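Coenzyme F420-dependent N(5),N(10)-methenyltetrahydromethanopterin reductase-related protein (PDB 6HUZ) binds the iron-guanylylpyridinol cofactor as a bacterial paralog of [Fe]-hydrogenase and probably uses tetrahydrofolate derivatives as substrates. Local coordinates at residues A36-D50 with V64-A78. Residues are numbered along the deposited sequence; the frame is centred on the assembly and turned at random.
Sequences AVEFAKAGHDVTLSD and VEDAGVKLTTDDIEA. With FE9 (iron-guanylyl pyridinol cofactor), chain B.
Asp75 reaches across to Ser49 and, through the same carboxylate, to the guanine of the cofactor. Its CB lies near Ser49 OG. With CG turned anti to the carbonyl carbon (chi1 -71°), the carboxylate is brought to Ser49, the last residue of strand 45-49. OD1 is gripped twice: Ser49 OG donates to its anti lone pair at 2.7 Å, and the guanine amino N2A gives a second bond. OD2, the other oxygen, takes N1A of the guanine at 3.0 Å in a nearly straight bond (178°). Base and acid thus pair through two neighbouring N-H groups, a pairing that suits the Watson-Crick edge of guanine, N1-H beside the 2-amino group. With an alanine here, N1A and N2A would probably lose their carboxylate partner and Ser49 OG would be set free to turn.

The ribose is held one residue beyond Ser49: Asp50 OD2 accepts from both O2' (2.9 Å) and O3', as well as from the backbone N of Phe8, while its OD1 takes Asn52 N. This is the Rossmann-type arrangement, an acid at the end of the second parallel strand binding the ribose hydroxyls of a nucleotide. Strand 70-72 is the sheet's outermost on this side, joined to strand 45-49 by a right-handed beta-alpha-beta crossover through helix 58-66. Backbone bonds zip the pair, from Lys70 N to Val46 O at 2.9 Å through to Asp50 N to Thr72 O.

On the face carrying Ser49, its CB packs against Ala78 CB at 3.6 Å, and Thr47 CG2 meets Thr72 CG2. On the other, Val69 splits its methyls: CG1 lies against Leu48 CB (3.8 Å), and CG2 presses into helix 32-41 between Ala36 and Ala40. Farther out, Val37 straddles Val64 of helix 58-66 and Ala67 just beyond its end, its CG1 4.0 Å from Ala67 CB.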
# COMPACT_ATOMS: atom_id res chain seq x y z
N ALA A 36 -18.40 -29.29 1.75
CA ALA A 36 -19.44 -30.18 2.33
C ALA A 36 -19.01 -31.64 2.32
O ALA A 36 -19.11 -32.32 3.32
CB ALA A 36 -20.74 -30.03 1.55
N VAL A 37 -18.55 -32.13 1.17
CA VAL A 37 -18.08 -33.50 1.03
C VAL A 37 -16.97 -33.78 2.05
O VAL A 37 -16.99 -34.83 2.72
CB VAL A 37 -17.63 -33.78 -0.42
CG1 VAL A 37 -16.69 -34.99 -0.50
CG2 VAL A 37 -18.85 -34.00 -1.33
N GLU A 38 -16.01 -32.86 2.19
CA GLU A 38 -14.92 -33.06 3.15
C GLU A 38 -15.41 -33.12 4.59
O GLU A 38 -14.91 -33.94 5.34
CB GLU A 38 -13.86 -31.93 3.01
CG GLU A 38 -13.01 -32.12 1.77
CD GLU A 38 -12.16 -30.93 1.34
OE1 GLU A 38 -11.59 -31.02 0.23
OE2 GLU A 38 -12.06 -29.93 2.09
N PHE A 39 -16.35 -32.24 4.97
CA PHE A 39 -16.86 -32.23 6.36
C PHE A 39 -17.66 -33.53 6.59
O PHE A 39 -17.58 -34.13 7.67
CB PHE A 39 -17.75 -30.97 6.61
CG PHE A 39 -17.09 -29.60 6.46
CD1 PHE A 39 -15.83 -29.35 6.99
CD2 PHE A 39 -17.74 -28.56 5.82
CE1 PHE A 39 -15.23 -28.09 6.86
CE2 PHE A 39 -17.14 -27.31 5.69
CZ PHE A 39 -15.90 -27.08 6.22
N ALA A 40 -18.40 -33.98 5.57
CA ALA A 40 -19.18 -35.21 5.64
C ALA A 40 -18.24 -36.41 5.77
O ALA A 40 -18.50 -37.32 6.56
CB ALA A 40 -20.06 -35.34 4.40
N LYS A 41 -17.11 -36.41 5.02
CA LYS A 41 -16.15 -37.52 5.10
C LYS A 41 -15.52 -37.59 6.50
O LYS A 41 -15.28 -38.69 6.99
CB LYS A 41 -15.07 -37.43 4.01
CG LYS A 41 -15.55 -37.93 2.65
CD LYS A 41 -14.61 -37.52 1.54
CE LYS A 41 -14.74 -38.41 0.32
NZ LYS A 41 -14.60 -37.65 -0.95
N ALA A 42 -15.29 -36.42 7.13
CA ALA A 42 -14.73 -36.34 8.48
C ALA A 42 -15.72 -36.90 9.52
O ALA A 42 -15.32 -37.17 10.65
CB ALA A 42 -14.36 -34.91 8.82
N GLY A 43 -16.98 -37.05 9.15
CA GLY A 43 -18.01 -37.62 10.03
C GLY A 43 -18.99 -36.61 10.59
O GLY A 43 -19.74 -36.94 11.51
N HIS A 44 -19.01 -35.37 10.05
CA HIS A 44 -19.93 -34.33 10.49
C HIS A 44 -21.28 -34.59 9.84
O HIS A 44 -21.38 -35.33 8.86
CB HIS A 44 -19.39 -32.92 10.17
CG HIS A 44 -18.21 -32.61 11.04
ND1 HIS A 44 -18.37 -32.26 12.37
CD2 HIS A 44 -16.89 -32.71 10.78
CE1 HIS A 44 -17.16 -32.12 12.85
NE2 HIS A 44 -16.24 -32.42 11.95
N ASP A 45 -22.34 -34.00 10.40
CA ASP A 45 -23.68 -34.16 9.87
C ASP A 45 -23.86 -32.91 9.01
O ASP A 45 -24.14 -31.81 9.50
CB ASP A 45 -24.69 -34.29 11.01
CG ASP A 45 -24.52 -35.60 11.77
OD1 ASP A 45 -24.37 -36.66 11.11
OD2 ASP A 45 -24.55 -35.57 13.02
N VAL A 46 -23.64 -33.09 7.70
CA VAL A 46 -23.64 -32.01 6.74
C VAL A 46 -24.84 -31.87 5.82
O VAL A 46 -25.33 -32.85 5.23
CB VAL A 46 -22.35 -32.17 5.91
CG1 VAL A 46 -22.15 -30.99 4.96
CG2 VAL A 46 -21.13 -32.33 6.81
N THR A 47 -25.29 -30.63 5.69
CA THR A 47 -26.39 -30.24 4.81
C THR A 47 -25.85 -29.18 3.87
O THR A 47 -25.11 -28.28 4.30
CB THR A 47 -27.54 -29.63 5.61
OG1 THR A 47 -28.00 -30.58 6.56
CG2 THR A 47 -28.70 -29.23 4.72
N LEU A 48 -26.24 -29.26 2.59
CA LEU A 48 -25.85 -28.26 1.60
C LEU A 48 -27.14 -27.75 1.02
O LEU A 48 -27.94 -28.52 0.46
CB LEU A 48 -24.92 -28.78 0.51
CG LEU A 48 -24.39 -27.65 -0.40
CD1 LEU A 48 -22.90 -27.75 -0.62
CD2 LEU A 48 -25.16 -27.60 -1.72
N SER A 49 -27.39 -26.48 1.20
CA SER A 49 -28.58 -25.83 0.72
C SER A 49 -28.22 -24.95 -0.46
O SER A 49 -27.27 -24.16 -0.38
CB SER A 49 -29.22 -25.00 1.82
OG SER A 49 -30.50 -24.51 1.42
N ASP A 50 -28.95 -25.09 -1.56
CA ASP A 50 -28.73 -24.28 -2.76
C ASP A 50 -30.01 -24.32 -3.56
O ASP A 50 -30.55 -25.38 -3.79
CB ASP A 50 -27.55 -24.79 -3.59
CG ASP A 50 -27.20 -23.89 -4.76
OD1 ASP A 50 -28.09 -23.60 -5.58
OD2 ASP A 50 -26.03 -23.48 -4.87
N VAL A 64 -21.78 -36.34 -4.38
CA VAL A 64 -21.94 -35.51 -3.19
C VAL A 64 -22.80 -36.25 -2.16
O VAL A 64 -22.40 -36.34 -1.00
CB VAL A 64 -22.53 -34.12 -3.52
CG1 VAL A 64 -23.01 -33.43 -2.24
CG2 VAL A 64 -21.50 -33.25 -4.24
N GLU A 65 -23.98 -36.76 -2.58
CA GLU A 65 -24.89 -37.48 -1.68
C GLU A 65 -24.23 -38.73 -1.09
O GLU A 65 -24.43 -39.02 0.09
CB GLU A 65 -26.19 -37.84 -2.39
CG GLU A 65 -27.09 -36.64 -2.60
CD GLU A 65 -28.28 -36.89 -3.52
OE1 GLU A 65 -29.23 -36.08 -3.49
OE2 GLU A 65 -28.25 -37.89 -4.27
N ASP A 66 -23.44 -39.47 -1.90
CA ASP A 66 -22.75 -40.68 -1.44
C ASP A 66 -21.81 -40.42 -0.26
O ASP A 66 -21.57 -41.33 0.54
CB ASP A 66 -21.93 -41.32 -2.57
CG ASP A 66 -22.74 -42.05 -3.62
OD1 ASP A 66 -23.94 -42.36 -3.36
OD2 ASP A 66 -22.19 -42.33 -4.71
N ALA A 67 -21.25 -39.20 -0.15
CA ALA A 67 -20.35 -38.85 0.94
C ALA A 67 -21.11 -38.62 2.24
O ALA A 67 -20.48 -38.51 3.29
CB ALA A 67 -19.54 -37.60 0.57
N GLY A 68 -22.44 -38.55 2.19
CA GLY A 68 -23.28 -38.32 3.36
C GLY A 68 -23.91 -36.93 3.43
O GLY A 68 -24.64 -36.64 4.38
N VAL A 69 -23.64 -36.06 2.42
CA VAL A 69 -24.18 -34.70 2.38
C VAL A 69 -25.67 -34.71 2.06
O VAL A 69 -26.09 -35.33 1.09
CB VAL A 69 -23.43 -33.81 1.34
CG1 VAL A 69 -24.11 -32.44 1.21
CG2 VAL A 69 -21.97 -33.63 1.72
N LYS A 70 -26.45 -34.00 2.86
CA LYS A 70 -27.89 -33.90 2.65
C LYS A 70 -28.13 -32.70 1.75
O LYS A 70 -27.78 -31.57 2.12
CB LYS A 70 -28.61 -33.69 3.99
CG LYS A 70 -29.08 -34.99 4.63
CD LYS A 70 -29.59 -34.79 6.06
CE LYS A 70 -30.82 -33.91 6.12
NZ LYS A 70 -31.52 -34.03 7.43
N LEU A 71 -28.68 -32.90 0.55
CA LEU A 71 -28.91 -31.75 -0.33
C LEU A 71 -30.33 -31.22 -0.19
O LEU A 71 -31.28 -32.01 -0.08
CB LEU A 71 -28.68 -32.12 -1.80
CG LEU A 71 -27.29 -32.62 -2.15
CD1 LEU A 71 -27.22 -33.07 -3.59
CD2 LEU A 71 -26.23 -31.53 -1.89
N THR A 72 -30.48 -29.89 -0.23
CA THR A 72 -31.79 -29.22 -0.14
C THR A 72 -31.79 -27.85 -0.84
O THR A 72 -30.72 -27.30 -1.11
CB THR A 72 -32.19 -29.04 1.33
OG1 THR A 72 -33.50 -28.45 1.37
CG2 THR A 72 -31.21 -28.14 2.10
N THR A 73 -33.00 -27.30 -1.13
CA THR A 73 -33.16 -25.97 -1.75
C THR A 73 -33.77 -25.00 -0.72
O THR A 73 -33.91 -23.81 -1.00
CB THR A 73 -34.10 -26.01 -2.98
OG1 THR A 73 -35.42 -26.38 -2.58
CG2 THR A 73 -33.60 -26.94 -4.08
N ASP A 74 -34.14 -25.51 0.47
CA ASP A 74 -34.77 -24.74 1.55
C ASP A 74 -33.72 -24.24 2.54
O ASP A 74 -33.22 -25.01 3.37
CB ASP A 74 -35.80 -25.65 2.25
CG ASP A 74 -36.81 -24.94 3.12
OD1 ASP A 74 -36.51 -23.80 3.58
OD2 ASP A 74 -37.90 -25.51 3.37
N ASP A 75 -33.39 -22.96 2.46
CA ASP A 75 -32.39 -22.32 3.32
C ASP A 75 -32.86 -22.24 4.76
O ASP A 75 -32.06 -22.44 5.66
CB ASP A 75 -32.09 -20.89 2.82
CG ASP A 75 -31.29 -20.78 1.53
OD1 ASP A 75 -30.78 -21.82 1.05
OD2 ASP A 75 -31.19 -19.66 1.00
N ILE A 76 -34.14 -21.94 4.97
CA ILE A 76 -34.69 -21.85 6.33
C ILE A 76 -34.67 -23.23 7.01
O ILE A 76 -34.26 -23.34 8.16
CB ILE A 76 -36.11 -21.24 6.33
CG1 ILE A 76 -36.04 -19.72 6.08
CG2 ILE A 76 -36.81 -21.54 7.66
CD1 ILE A 76 -37.39 -19.01 6.03
N GLU A 77 -35.10 -24.26 6.31
CA GLU A 77 -35.11 -25.58 6.92
C GLU A 77 -33.69 -26.05 7.16
O GLU A 77 -33.43 -26.72 8.17
CB GLU A 77 -35.90 -26.59 6.08
CG GLU A 77 -37.39 -26.57 6.38
CD GLU A 77 -37.74 -26.97 7.80
OE1 GLU A 77 -37.32 -28.06 8.24
OE2 GLU A 77 -38.45 -26.18 8.47
N ALA A 78 -32.77 -25.69 6.26
CA ALA A 78 -31.37 -26.08 6.38
C ALA A 78 -30.69 -25.45 7.60
O ALA A 78 -29.70 -25.98 8.09
CB ALA A 78 -30.61 -25.66 5.12
O2 FE9 B . -14.58 -17.88 -6.54
FE FE9 B . -13.65 -18.06 -3.45
C1F FE9 B . -13.43 -19.83 -3.90
O1F FE9 B . -13.29 -20.92 -4.17
C2F FE9 B . -12.10 -18.16 -2.48
O2F FE9 B . -11.16 -18.24 -1.86
C8 FE9 B . -14.74 -18.40 -1.92
O18 FE9 B . -14.27 -18.69 -0.84
C7 FE9 B . -16.24 -18.27 -2.08
C6 FE9 B . -16.49 -18.14 -3.56
N1 FE9 B . -15.37 -18.04 -4.39
C5 FE9 B . -17.86 -18.15 -4.09
C5M FE9 B . -19.03 -18.21 -3.14
C4 FE9 B . -18.05 -18.04 -5.54
C3 FE9 B . -16.86 -17.92 -6.42
C3M FE9 B . -16.97 -17.83 -7.92
C2 FE9 B . -15.49 -17.95 -5.78
O3P FE9 B . -19.33 -17.96 -6.00
P1 FE9 B . -20.12 -19.20 -6.67
O1P FE9 B . -19.16 -20.19 -7.13
O2P FE9 B . -20.87 -18.62 -7.98
O5' FE9 B . -21.10 -19.76 -5.54
C5' FE9 B . -22.25 -19.06 -5.11
C4' FE9 B . -23.33 -20.12 -4.90
O4' FE9 B . -24.47 -19.52 -4.29
C1' FE9 B . -25.63 -20.18 -4.79
C2' FE9 B . -25.31 -20.41 -6.25
O2' FE9 B . -26.10 -21.42 -6.88
C3' FE9 B . -23.82 -20.75 -6.20
O3' FE9 B . -23.58 -22.15 -6.17
N9A FE9 B . -26.83 -19.38 -4.49
C4A FE9 B . -27.51 -19.55 -3.38
N3A FE9 B . -27.39 -20.43 -2.36
C2A FE9 B . -28.31 -20.39 -1.36
N2A FE9 B . -28.14 -21.26 -0.34
N1A FE9 B . -29.35 -19.54 -1.34
C6A FE9 B . -29.59 -18.67 -2.33
O6A FE9 B . -30.54 -17.87 -2.28
C5A FE9 B . -28.63 -18.61 -3.44
N7A FE9 B . -28.49 -17.90 -4.57
C8A FE9 B . -27.39 -18.38 -5.20
O HOH W 1 -22.95 -35.69 6.49
O HOH W 2 -12.69 -16.85 -5.08